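Local coordinates for SMC protein (Pyrococcus furiosus, PDB 3NWC) that probably serves chromosome condensation and partitioning, its hinge domain, the part present here, mediating homodimerization and binding DNA, at residues R8-I11 against A12-Q16; F91-L94 against N95-K98; F126-G129 against D130-I133. One frame throughout, in Å; residues are numbered along the deposited sequence.

Contact 1 of 3, residues R8-I11 against A12-Q16; sequences RELI and AAEAQ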
ATOM      1  N   ARG A   8      -2.081  18.378  13.306  1.00 16.99           N
ATOM      2  CA  ARG A   8      -3.320  18.155  12.567  1.00 14.56           C
ATOM      3  C   ARG A   8      -3.113  17.048  11.527  1.00 17.28           C
ATOM      4  O   ARG A   8      -3.967  16.162  11.361  1.00 19.08           O
ATOM      5  CB  ARG A   8      -3.803  19.457  11.910  1.00 16.14           C
ATOM      6  CG  ARG A   8      -4.243  20.509  12.939  1.00 20.20           C
ATOM      7  CD  ARG A   8      -4.782  21.762  12.282  1.00 28.88           C
ATOM      8  NE  ARG A   8      -5.301  22.678  13.293  1.00 32.30           N
ATOM      9  CZ  ARG A   8      -6.540  22.619  13.780  1.00 42.91           C
ATOM     10  NH1 ARG A   8      -7.381  21.703  13.329  1.00 34.88           N
ATOM     11  NH2 ARG A   8      -6.945  23.477  14.708  1.00 44.25           N
ATOM     12  N   GLU A   9      -1.987  17.110  10.831  1.00 16.43           N
ATOM     13  CA  GLU A   9      -1.630  16.090   9.836  1.00 14.22           C
ATOM     14  C   GLU A   9      -1.590  14.703  10.450  1.00 14.38           C
ATOM     15  O   GLU A   9      -2.104  13.744   9.872  1.00 18.24           O
ATOM     16  CB  GLU A   9      -0.253  16.390   9.196  1.00 18.97           C
ATOM     17  CG  GLU A   9      -0.276  17.473   8.126  1.00 22.47           C
ATOM     18  CD  GLU A   9      -1.132  17.081   6.936  0.69 15.21           C
ATOM     19  OE1 GLU A   9      -0.664  16.269   6.117  0.65 14.19           O
ATOM     20  OE2 GLU A   9      -2.273  17.579   6.825  0.83 14.27           O
ATOM     21  N   LEU A  10      -0.942  14.587  11.600  1.00 13.77           N
ATOM     22  CA  LEU A  10      -0.832  13.301  12.292  1.00 13.62           C
ATOM     23  C   LEU A  10      -2.189  12.746  12.709  1.00 17.25           C
ATOM     24  O   LEU A  10      -2.487  11.572  12.492  1.00 15.72           O
ATOM     25  CB  LEU A  10       0.071  13.416  13.529  1.00 17.41           C
ATOM     26  CG  LEU A  10       0.235  12.147  14.373  1.00 18.16           C
ATOM     27  CD1 LEU A  10       0.866  11.036  13.543  1.00 18.36           C
ATOM     28  CD2 LEU A  10       1.062  12.406  15.629  1.00 23.22           C
ATOM     29  N   ILE A  11      -3.015  13.582  13.327  1.00 15.05           N
ATOM     30  CA  ILE A  11      -4.353  13.147  13.717  0.58 15.14           C
ATOM     31  C   ILE A  11      -5.111  12.656  12.491  1.00 14.32           C
ATOM     32  O   ILE A  11      -5.756  11.604  12.526  1.00 13.95           O
ATOM     33  CB  ILE A  11      -5.157  14.286  14.398  0.58 16.51           C
ATOM     34  CG1 ILE A  11      -4.432  14.766  15.657  0.58 18.46           C
ATOM     35  CG2 ILE A  11      -6.563  13.805  14.741  0.58 16.29           C
ATOM     36  CD1 ILE A  11      -4.302  13.706  16.728  0.58 20.80           C
ATOM     37  N   ALA A  12      -5.030  13.424  11.404  1.00 13.95           N
ATOM     38  CA  ALA A  12      -5.755  13.066  10.186  1.00 15.17           C
ATOM     39  C   ALA A  12      -5.221  11.766   9.603  1.00 15.69           C
ATOM     40  O   ALA A  12      -5.975  10.895   9.213  1.00 15.21           O
ATOM     41  CB  ALA A  12      -5.715  14.180   9.161  1.00 13.78           C
ATOM     42  N   ALA A  13      -3.904  11.629   9.544  1.00 14.73           N
ATOM     43  CA  ALA A  13      -3.347  10.407   8.995  1.00 14.06           C
ATOM     44  C   ALA A  13      -3.804   9.181   9.782  1.00 16.49           C
ATOM     45  O   ALA A  13      -4.127   8.134   9.207  1.00 19.91           O
ATOM     46  CB  ALA A  13      -1.817  10.504   8.954  1.00 12.40           C
ATOM     47  N   GLU A  14      -3.800   9.302  11.100  1.00 13.82           N
ATOM     48  CA  GLU A  14      -4.180   8.207  11.977  1.00 15.24           C
ATOM     49  C   GLU A  14      -5.646   7.859  11.799  1.00 14.85           C
ATOM     50  O   GLU A  14      -6.019   6.692  11.725  1.00 16.44           O
ATOM     51  CB  GLU A  14      -3.899   8.576  13.431  1.00 16.71           C
ATOM     52  CG  GLU A  14      -2.398   8.729  13.714  1.00 19.74           C
ATOM     53  CD  GLU A  14      -2.092   9.203  15.124  0.49 17.67           C
ATOM     54  OE1 GLU A  14      -2.939   9.890  15.744  0.88 19.34           O
ATOM     55  OE2 GLU A  14      -0.991   8.888  15.613  1.00 23.23           O
ATOM     56  N   ALA A  15      -6.478   8.893  11.706  1.00 15.59           N
ATOM     57  CA  ALA A  15      -7.911   8.681  11.501  1.00 14.67           C
ATOM     58  C   ALA A  15      -8.192   7.989  10.171  1.00 17.64           C
ATOM     59  O   ALA A  15      -9.053   7.108  10.083  1.00 19.05           O
ATOM     60  CB  ALA A  15      -8.655  10.035  11.591  1.00 16.07           C
ATOM     61  N   GLN A  16      -7.453   8.365   9.133  1.00 13.96           N
ATOM     62  CA  GLN A  16      -7.686   7.771   7.823  1.00 20.28           C
ATOM     63  C   GLN A  16      -7.249   6.318   7.789  1.00 21.41           C
ATOM     64  O   GLN A  16      -7.888   5.483   7.147  1.00 22.01           O
ATOM     65  CB  GLN A  16      -7.009   8.576   6.711  1.00 15.80           C
ATOM     66  CG  GLN A  16      -7.484  10.030   6.714  1.00 22.02           C
ATOM     67  CD  GLN A  16      -7.161  10.797   5.447  1.00 28.77           C
ATOM     68  OE1 GLN A  16      -6.164  10.543   4.795  1.00 28.45           O
ATOM     69  NE2 GLN A  16      -8.035  11.740   5.088  1.00 33.60           N
TER
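Two successive turns of the helix 4-19 meet here, with Leu10 and Glu14 packed one turn apart on the same face. Four alpha-helical hydrogen bonds carry the backbone, from Ala12 N to Arg8 O, Ala13 N to Glu9 O, Glu14 N to Leu10 O (3.0 Å) and Ala15 N to Ile11 O. The Glu14 chain runs extended beyond CG (chi2 175°), and its carboxylate lies against the isobutyl group of Leu10: OE2 comes to 3.5 Å from Leu10 CD1, while Glu14 CG sits 3.1 Å from Leu10 O. On Leu10, CG is anti to the backbone N (chi1 178°), a torsion that brings the methyl end round to Glu14. An alanine in place of Glu14 would probably leave Leu10 CD1 without its neighbour along the helix and open a gap over Leu10 O. Ala12 and Ala13 touch Phe168, and their small side chains are consistent with its lying close to the helix; Leu10 reaches Ala52 and Glu56 of the helix 52-59. Glu9, buried, turns from this face to a salt bridge with Arg169 and a hydrogen bond with Phe168 N. Between Leu10 and Glu14 the contact is therefore van der Waals in kind: the methylenes and one carboxylate oxygen of an acidic residue border a leucine, while the charge of buried Glu9 is probably balanced by Arg169.

Contact 2 of 3, residues F91-L94 against N95-K98; sequences FLPL and NKIK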
ATOM      1  N   PHE A  91       0.322 -10.747   6.016  1.00 15.56           N
ATOM      2  CA  PHE A  91       1.077 -11.392   7.089  1.00 18.13           C
ATOM      3  C   PHE A  91       2.567 -11.301   6.845  1.00 17.32           C
ATOM      4  O   PHE A  91       3.015 -11.433   5.700  1.00 18.25           O
ATOM      5  CB  PHE A  91       0.646 -12.850   7.202  1.00 18.03           C
ATOM      6  CG  PHE A  91      -0.806 -13.014   7.568  1.00 18.83           C
ATOM      7  CD1 PHE A  91      -1.203 -13.007   8.898  1.00 20.41           C
ATOM      8  CD2 PHE A  91      -1.775 -13.148   6.582  1.00 18.12           C
ATOM      9  CE1 PHE A  91      -2.545 -13.146   9.238  1.00 20.91           C
ATOM     10  CE2 PHE A  91      -3.116 -13.286   6.913  1.00 18.22           C
ATOM     11  CZ  PHE A  91      -3.501 -13.287   8.248  1.00 19.11           C
ATOM     12  N   LEU A  92       3.325 -11.084   7.923  1.00 16.23           N
ATOM     13  CA  LEU A  92       4.787 -11.006   7.863  1.00 17.79           C
ATOM     14  C   LEU A  92       5.411 -12.175   8.637  1.00 16.74           C
ATOM     15  O   LEU A  92       5.491 -12.135   9.865  1.00 20.92           O
ATOM     16  CB  LEU A  92       5.268  -9.677   8.446  1.00 16.54           C
ATOM     17  CG  LEU A  92       4.571  -8.416   7.911  1.00 17.14           C
ATOM     18  CD1 LEU A  92       5.209  -7.171   8.507  1.00 15.10           C
ATOM     19  CD2 LEU A  92       4.651  -8.365   6.396  1.00 19.56           C
ATOM     20  N   PRO A  93       5.834 -13.231   7.921  1.00 17.68           N
ATOM     21  CA  PRO A  93       6.368 -14.433   8.569  1.00 21.61           C
ATOM     22  C   PRO A  93       7.827 -14.209   8.920  1.00 18.31           C
ATOM     23  O   PRO A  93       8.639 -13.891   8.045  1.00 21.43           O
ATOM     24  CB  PRO A  93       6.250 -15.506   7.484  1.00 23.34           C
ATOM     25  CG  PRO A  93       5.556 -14.836   6.306  1.00 30.14           C
ATOM     26  CD  PRO A  93       5.820 -13.377   6.458  1.00 21.95           C
ATOM     27  N   LEU A  94       8.150 -14.339  10.200  1.00 24.29           N
ATOM     28  CA  LEU A  94       9.469 -13.930  10.677  1.00 24.26           C
ATOM     29  C   LEU A  94      10.609 -14.670   9.999  1.00 19.85           C
ATOM     30  O   LEU A  94      11.687 -14.109   9.819  1.00 23.34           O
ATOM     31  CB  LEU A  94       9.576 -14.045  12.196  1.00 24.23           C
ATOM     32  CG  LEU A  94       8.820 -12.952  12.951  1.00 25.16           C
ATOM     33  CD1 LEU A  94       8.839 -13.208  14.448  1.00 26.04           C
ATOM     34  CD2 LEU A  94       9.385 -11.572  12.615  1.00 25.26           C
ATOM     35  N   ASN A  95      10.357 -15.912   9.600  1.00 27.41           N
ATOM     36  CA  ASN A  95      11.391 -16.723   8.948  1.00 24.67           C
ATOM     37  C   ASN A  95      11.556 -16.404   7.465  1.00 31.04           C
ATOM     38  O   ASN A  95      12.514 -16.849   6.830  1.00 33.84           O
ATOM     39  CB  ASN A  95      11.106 -18.221   9.136  1.00 29.36           C
ATOM     40  CG  ASN A  95       9.776 -18.646   8.525  1.00 35.20           C
ATOM     41  OD1 ASN A  95       8.861 -17.844   8.399  1.00 26.96           O
ATOM     42  ND2 ASN A  95       9.669 -19.916   8.145  1.00 31.35           N
ATOM     43  N   LYS A  96      10.625 -15.642   6.903  1.00 22.25           N
ATOM     44  CA  LYS A  96      10.660 -15.378   5.472  1.00 25.13           C
ATOM     45  C   LYS A  96      10.921 -13.917   5.187  1.00 18.86           C
ATOM     46  O   LYS A  96      11.573 -13.565   4.205  1.00 22.92           O
ATOM     47  CB  LYS A  96       9.327 -15.783   4.827  1.00 28.09           C
ATOM     48  CG  LYS A  96       9.011 -17.263   4.890  1.00 31.63           C
ATOM     49  CD  LYS A  96       9.844 -18.039   3.883  1.00 28.03           C
ATOM     50  CE  LYS A  96       9.421 -19.499   3.832  1.00 33.23           C
ATOM     51  NZ  LYS A  96      10.397 -20.310   3.052  1.00 30.90           N
ATOM     52  N   ILE A  97      10.380 -13.054   6.039  1.00 22.91           N
ATOM     53  CA  ILE A  97      10.331 -11.638   5.732  1.00 20.94           C
ATOM     54  C   ILE A  97      11.723 -11.014   5.675  1.00 22.22           C
ATOM     55  O   ILE A  97      12.549 -11.220   6.558  1.00 26.52           O
ATOM     56  CB  ILE A  97       9.410 -10.892   6.728  1.00 21.17           C
ATOM     57  CG1 ILE A  97       8.944  -9.547   6.145  1.00 17.45           C
ATOM     58  CG2 ILE A  97      10.090 -10.765   8.093  1.00 19.98           C
ATOM     59  CD1 ILE A  97       7.956  -9.682   4.974  1.00 20.95           C
ATOM     60  N   LYS A  98      11.984 -10.258   4.621  1.00 23.27           N
ATOM     61  CA  LYS A  98      13.335  -9.763   4.373  1.00 27.00           C
ATOM     62  C   LYS A  98      13.591  -8.361   4.934  1.00 21.57           C
ATOM     63  O   LYS A  98      12.978  -7.386   4.500  1.00 23.86           O
ATOM     64  CB  LYS A  98      13.632  -9.793   2.874  1.00 27.02           C
ATOM     65  CG  LYS A  98      13.892 -11.198   2.338  1.00 36.80           C
ATOM     66  CD  LYS A  98      14.131 -11.192   0.834  1.00 39.12           C
TER
HETATM   67  O   HOH W   1      13.791 -13.292   7.409  1.00 32.40           O
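Pro93 closes the strand 89-93 of the hinge domain, and the chain after it folds into a tight turn around the proline carbonyl. Leu92 and Ile97 meet obliquely, methyl to methyl, with Leu92 CD2 3.8 Å from Ile97 CD1. On Ile97, chi1 of -159° sets CG1 anti to the backbone N, and from there the bend at chi2 (70°) brings CD1 to Leu92. The proline ring is crossed at about a right angle by the side chain of Lys96, whose CB lies 4.1 Å from Pro93 CB; the lysine then bends at chi2 (-75°) and carries its amino end away. Asn95 lays its amide oxygen near the same ring, OD1 to Pro93 CB 3.6 Å, while its ND2 is hydrogen-bonded to Glu71. Proline suits this place, since its nitrogen has no hydrogen to offer a neighbouring strand and its ring gives those two side chains an apolar surface. Leu92, Pro93 and Ile97 also face the second subunit, Leu92 packing on its Ala162 and the other two on its Gly161, while Phe91 pairs with a strand of that subunit and carries the sheet across the dimer interface. A water donates to Ile97 O and, weakly, to Leu94 O. Two amides grip Pro93 O from different directions: Ile97 N (2.8 Å) arrives nearly along the C=O axis, and Lys96 N (2.9 Å) from above the carbonyl plane.

Contact 3 of 3, residues F126-G129 against D130-I133; sequences FALG and DTVI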
ATOM      1  N   PHE A 126      11.969  -4.948   7.868  1.00 16.20           N
ATOM      2  CA  PHE A 126      11.318  -5.047   6.564  1.00 15.66           C
ATOM      3  C   PHE A 126      10.513  -3.769   6.281  1.00 17.11           C
ATOM      4  O   PHE A 126      10.560  -3.225   5.182  1.00 17.15           O
ATOM      5  CB  PHE A 126      10.403  -6.269   6.484  1.00 17.86           C
ATOM      6  CG  PHE A 126       9.244  -6.076   5.547  1.00 16.67           C
ATOM      7  CD1 PHE A 126       9.426  -6.159   4.174  1.00 22.82           C
ATOM      8  CD2 PHE A 126       7.996  -5.772   6.040  1.00 19.72           C
ATOM      9  CE1 PHE A 126       8.367  -5.953   3.318  1.00 25.60           C
ATOM     10  CE2 PHE A 126       6.939  -5.571   5.191  1.00 24.38           C
ATOM     11  CZ  PHE A 126       7.127  -5.667   3.830  1.00 21.67           C
ATOM     12  N   ALA A 127       9.785  -3.272   7.278  1.00 16.05           N
ATOM     13  CA  ALA A 127       8.931  -2.101   7.050  1.00 13.59           C
ATOM     14  C   ALA A 127       9.695  -0.775   7.030  1.00 18.84           C
ATOM     15  O   ALA A 127       9.384   0.129   6.251  1.00 17.03           O
ATOM     16  CB  ALA A 127       7.820  -2.043   8.106  1.00 16.45           C
ATOM     17  N   LEU A 128      10.681  -0.646   7.916  1.00 15.19           N
ATOM     18  CA  LEU A 128      11.304   0.648   8.163  1.00 13.54           C
ATOM     19  C   LEU A 128      12.819   0.643   8.030  1.00 15.44           C
ATOM     20  O   LEU A 128      13.446   1.681   8.189  1.00 17.37           O
ATOM     21  CB  LEU A 128      10.937   1.129   9.568  1.00 15.96           C
ATOM     22  CG  LEU A 128       9.450   1.501   9.721  1.00 15.69           C
ATOM     23  CD1 LEU A 128       9.122   1.716  11.192  1.00 16.54           C
ATOM     24  CD2 LEU A 128       9.171   2.766   8.921  1.00 18.60           C
ATOM     25  N   GLY A 129      13.384  -0.519   7.727  1.00 17.32           N
ATOM     26  CA  GLY A 129      14.835  -0.715   7.759  1.00 16.59           C
ATOM     27  C   GLY A 129      15.684   0.082   6.789  1.00 21.40           C
ATOM     28  O   GLY A 129      16.867   0.303   7.042  1.00 25.00           O
ATOM     29  N   ASP A 130      15.112   0.510   5.671  1.00 17.52           N
ATOM     30  CA  ASP A 130      15.869   1.373   4.781  1.00 19.87           C
ATOM     31  C   ASP A 130      15.278   2.769   4.676  1.00 20.63           C
ATOM     32  O   ASP A 130      15.641   3.528   3.789  1.00 18.73           O
ATOM     33  CB  ASP A 130      16.097   0.719   3.404  1.00 26.62           C
ATOM     34  CG  ASP A 130      14.826   0.615   2.564  0.58 23.72           C
ATOM     35  OD1 ASP A 130      13.706   0.810   3.079  0.83 22.95           O
ATOM     36  OD2 ASP A 130      14.956   0.316   1.359  0.58 23.12           O
ATOM     37  N   THR A 131      14.395   3.116   5.615  1.00 16.06           N
ATOM     38  CA  THR A 131      13.844   4.466   5.643  1.00 15.97           C
ATOM     39  C   THR A 131      14.727   5.443   6.411  1.00 14.86           C
ATOM     40  O   THR A 131      15.127   5.188   7.537  1.00 16.73           O
ATOM     41  CB  THR A 131      12.414   4.508   6.243  1.00 16.81           C
ATOM     42  OG1 THR A 131      11.581   3.617   5.506  1.00 17.32           O
ATOM     43  CG2 THR A 131      11.833   5.910   6.146  1.00 16.97           C
ATOM     44  N   VAL A 132      14.975   6.584   5.786  1.00 17.66           N
ATOM     45  CA  VAL A 132      15.679   7.676   6.415  1.00 16.18           C
ATOM     46  C   VAL A 132      14.780   8.887   6.564  1.00 20.19           C
ATOM     47  O   VAL A 132      13.979   9.209   5.678  1.00 17.79           O
ATOM     48  CB  VAL A 132      16.941   8.030   5.579  1.00 24.30           C
ATOM     49  CG1 VAL A 132      17.688   9.187   6.194  1.00 28.37           C
ATOM     50  CG2 VAL A 132      17.831   6.804   5.449  1.00 22.47           C
ATOM     51  N   ILE A 133      14.900   9.548   7.713  1.00 22.88           N
ATOM     52  CA  ILE A 133      14.144  10.758   7.990  1.00 19.59           C
ATOM     53  C   ILE A 133      15.009  11.955   7.629  1.00 26.00           C
ATOM     54  O   ILE A 133      16.163  12.060   8.066  1.00 24.03           O
ATOM     55  CB  ILE A 133      13.753  10.834   9.471  1.00 17.18           C
ATOM     56  CG1 ILE A 133      12.998   9.564   9.885  1.00 19.73           C
ATOM     57  CG2 ILE A 133      12.930  12.085   9.747  1.00 19.76           C
ATOM     58  CD1 ILE A 133      12.732   9.459  11.380  1.00 18.09           C
TER
HETATM   59  O   HOH W   2      12.135   0.954   5.011  1.00 23.37           O
HETATM   60  O   HOH W   3      15.714   2.793   9.228  1.00 18.85           O
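Leu128 and Thr131 are the first and last residues of a type I beta turn that leads from the helix 121-128 into the strand 131-134. The tight part is the turn itself. Thr131 N donates to Leu128 O at 3.1 Å, coming from well above the carbonyl plane (61° out of it), and the Thr131 side chain folds back over the same oxygen, with CB 3.6 Å from Leu128 O. Gly129 holds the second position of the turn with ordinary right-handed helical angles, so its backbone does not require glycine. The looser part is bridged by two waters. One molecule donates to Ala127 O (3.1 Å) and to Asp130 OD1 (2.5 Å), and is also hydrogen-bonded to Thr131 OG1 at 2.8 Å, so it joins the last helical turn to both polar side chains. Asp130 can reach it because its CG lies between the backbone N and the carbonyl carbon (chi1 70°), bringing the carboxylate back over the turn. A second water donates to Leu128 O (2.7 Å) and to Thr131 O (3.0 Å), bridging the two ends of the turn. Direct side-chain contact is slight by comparison: Leu128 CD2 stays 4.3 Å from Thr131 OG1. All five touching residues are nevertheless buried, so the waters serve polar groups inside the fold. Thr131 OG1 is hydrogen-bonded to Arg148 of the strand 148-151, Leu128 packs on Ala58 and Leu59 of the helix 52-59, and the backbone of Thr131 pairs with Ala110 beside the strand 108-109.

Overall arrangement
Contacts 2 and 3 adjoin, although their centres are 16 Å apart: Phe126 at the head of contact 3 packs against contact 2, its CG 3.5 Å from Ile97 CG1 and its CE2 3.8 Å from Leu92 CD2. The end of one strand is thereby joined to the helix that leads into another sheet. Both also reach the second subunit, contact 2 much more extensively than contact 3, which does so through Phe126. Contact 1 lies on the other side of the chain's centre, its nearest atoms about 18 Å from contact 2 and about 12 Å from contact 3, and no other chain of the assembly touches it. The helix 52-59 lies between, packing against both Leu10 and Leu128.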